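Local structure of probable hydrogenase maturation factor HypB (Methanocaldococcus jannaschii, 2HF8) at residues A[132-137]-A[160-165]. The protein binds GTP as a homodimer and probably hydrolyses it slowly to support nickel insertion into the metal centre of [NiFe] hydrogenases. Numbering follows the deposited sequence.
With ZN (zinc ion), chain D.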
loop_
_atom_site.group_PDB
_atom_site.type_symbol
_atom_site.label_atom_id
_atom_site.label_comp_id
_atom_site.label_asym_id
_atom_site.label_seq_id
_atom_site.Cartn_x
_atom_site.Cartn_y
_atom_site.Cartn_z
ATOM N N CYS A 132 4.226 7.926 2.742
ATOM C CA CYS A 132 3.923 9.342 2.997
ATOM C C CYS A 132 3.463 9.688 4.425
ATOM O O CYS A 132 3.892 10.707 4.965
ATOM C CB CYS A 132 2.917 9.869 1.963
ATOM S SG CYS A 132 3.098 9.118 0.322
ATOM N N PRO A 133 2.581 8.865 5.038
ATOM C CA PRO A 133 2.136 9.173 6.410
ATOM C C PRO A 133 3.240 9.318 7.476
ATOM O O PRO A 133 2.975 9.862 8.549
ATOM C CB PRO A 133 1.206 8.001 6.745
ATOM C CG PRO A 133 0.717 7.531 5.419
ATOM C CD PRO A 133 1.901 7.663 4.516
ATOM N N ALA A 134 4.456 8.859 7.180
ATOM C CA ALA A 134 5.590 8.998 8.099
ATOM C C ALA A 134 5.904 10.453 8.458
ATOM O O ALA A 134 6.298 10.748 9.593
ATOM C CB ALA A 134 6.825 8.328 7.524
ATOM N N ASP A 135 5.723 11.353 7.492
ATOM C CA ASP A 135 6.086 12.770 7.655
ATOM C C ASP A 135 4.956 13.654 8.199
ATOM O O ASP A 135 5.194 14.812 8.552
ATOM C CB ASP A 135 6.572 13.354 6.322
ATOM C CG ASP A 135 7.720 12.567 5.707
ATOM O OD1 ASP A 135 8.675 12.208 6.437
ATOM O OD2 ASP A 135 7.664 12.324 4.478
ATOM N N PHE A 136 3.739 13.117 8.268
ATOM C CA PHE A 136 2.563 13.933 8.586
ATOM C C PHE A 136 1.872 13.608 9.913
ATOM O O PHE A 136 0.862 12.898 9.952
ATOM C CB PHE A 136 1.567 13.915 7.422
ATOM C CG PHE A 136 2.058 14.632 6.197
ATOM C CD1 PHE A 136 2.732 13.941 5.195
ATOM C CD2 PHE A 136 1.855 16.005 6.051
ATOM C CE1 PHE A 136 3.199 14.609 4.057
ATOM C CE2 PHE A 136 2.316 16.682 4.917
ATOM C CZ PHE A 136 2.990 15.983 3.918
ATOM N N ASP A 137 2.431 14.156 10.990
ATOM C CA ASP A 137 1.817 14.150 12.318
ATOM C C ASP A 137 0.393 14.703 12.233
ATOM O O ASP A 137 0.172 15.772 11.658
ATOM C CB ASP A 137 2.661 15.021 13.252
ATOM C CG ASP A 137 2.251 14.919 14.715
ATOM O OD1 ASP A 137 1.271 14.216 15.055
ATOM O OD2 ASP A 137 2.933 15.566 15.544
ATOM N N PRO A 160 11.721 1.440 6.520
ATOM C CA PRO A 160 12.148 1.780 7.890
ATOM C C PRO A 160 11.628 3.139 8.390
ATOM O O PRO A 160 11.364 3.290 9.586
ATOM C CB PRO A 160 13.678 1.776 7.792
ATOM C CG PRO A 160 13.970 2.052 6.356
ATOM C CD PRO A 160 12.867 1.379 5.592
ATOM N N GLY A 161 11.465 4.098 7.478
ATOM C CA GLY A 161 11.038 5.454 7.820
ATOM C C GLY A 161 9.754 5.522 8.626
ATOM O O GLY A 161 9.704 6.165 9.681
ATOM N N ILE A 162 8.713 4.855 8.132
ATOM C CA ILE A 162 7.427 4.832 8.831
ATOM C C ILE A 162 7.508 4.068 10.165
ATOM O O ILE A 162 6.857 4.445 11.140
ATOM C CB ILE A 162 6.272 4.315 7.919
ATOM C CG1 ILE A 162 4.907 4.773 8.461
ATOM C CG2 ILE A 162 6.357 2.797 7.705
ATOM C CD1 ILE A 162 3.734 4.562 7.488
HETATM N N MSE A 163 8.334 3.022 10.199
HETATM C CA MSE A 163 8.548 2.213 11.402
HETATM C C MSE A 163 9.137 3.019 12.551
HETATM O O MSE A 163 8.818 2.773 13.716
HETATM C CB MSE A 163 9.450 1.008 11.094
HETATM C CG MSE A 163 8.922 0.077 10.014
HETATM SE SE MSE A 163 7.125 -0.628 10.379
HETATM C CE MSE A 163 6.579 -0.954 8.525
ATOM N N LYS A 164 9.994 3.985 12.220
ATOM C CA LYS A 164 10.631 4.831 13.230
ATOM C C LYS A 164 9.659 5.841 13.859
ATOM O O LYS A 164 9.943 6.396 14.926
ATOM C CB LYS A 164 11.857 5.553 12.646
ATOM C CG LYS A 164 12.952 4.630 12.093
ATOM C CD LYS A 164 14.145 5.442 11.605
ATOM C CE LYS A 164 15.117 4.605 10.786
ATOM N NZ LYS A 164 14.896 4.765 9.305
ATOM N N THR A 165 8.517 6.066 13.207
ATOM C CA THR A 165 7.485 6.981 13.726
ATOM C C THR A 165 6.432 6.272 14.593
ATOM O O THR A 165 5.611 6.926 15.243
ATOM C CB THR A 165 6.773 7.771 12.587
ATOM O OG1 THR A 165 5.841 6.919 11.899
ATOM C CG2 THR A 165 7.786 8.323 11.591
HETATM ZN ZN ZN D . 3.166 10.693 -1.202
#
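In the P-loop GTPase fold of this SIMIBI-class G3E protein, the metal-binding loop between strands 121-125 and 142-148 packs through Pro133 and Ala134 against the short helix 160-163 and against Thr165. Within the loop, residues 132-134 form a 3-10 turn, with Asp135 N bonded to Cys132 O, and that turn presents Ala134 to the helix: Ala134 CA lies 4.6 Å from Ile162 CA. The Ala134 methyl rests on the helix backbone, CB 3.8 Å from Ile162 CA, with Ile162 CB and CG1 beside it. Ile162 has CG1 anti to the backbone N (chi1 -159°) and an extended end, which carries CD1 past the methyl to Pro133, 4.3 Å from the ring carbon CB. The same buried side chain also touches Val145 of strand 142-148 and Leu130. Pointing away from the helix, Cys132 carries SG to a zinc ion at 2.2 Å, a site shared with Cys100 and placed at the dimer interface, where Cys100 of the second subunit also binds zinc; by similarity Cys132 is a nickel ligand too. Arg143 links the two segments from outside, donating to Pro133 O and pairing with Thr165 OG1. Ile162 O takes two donors from Thr165, the backbone N at 3.1 Å and Thr165 OG1 at 2.8 Å, coming in at a C=O...O angle of 133° and tilted slightly from the carbonyl plane. A valine in place of Thr165 would probably leave Arg143 without its hydroxyl partner and Ile162 O with one bond fewer, weakening the bridge to the metal-binding loop. With OG1 turned back to Ile162 O (chi1 76°), the methyl faces the loop, Thr165 CG2 lying 3.5 Å from Ala134 O.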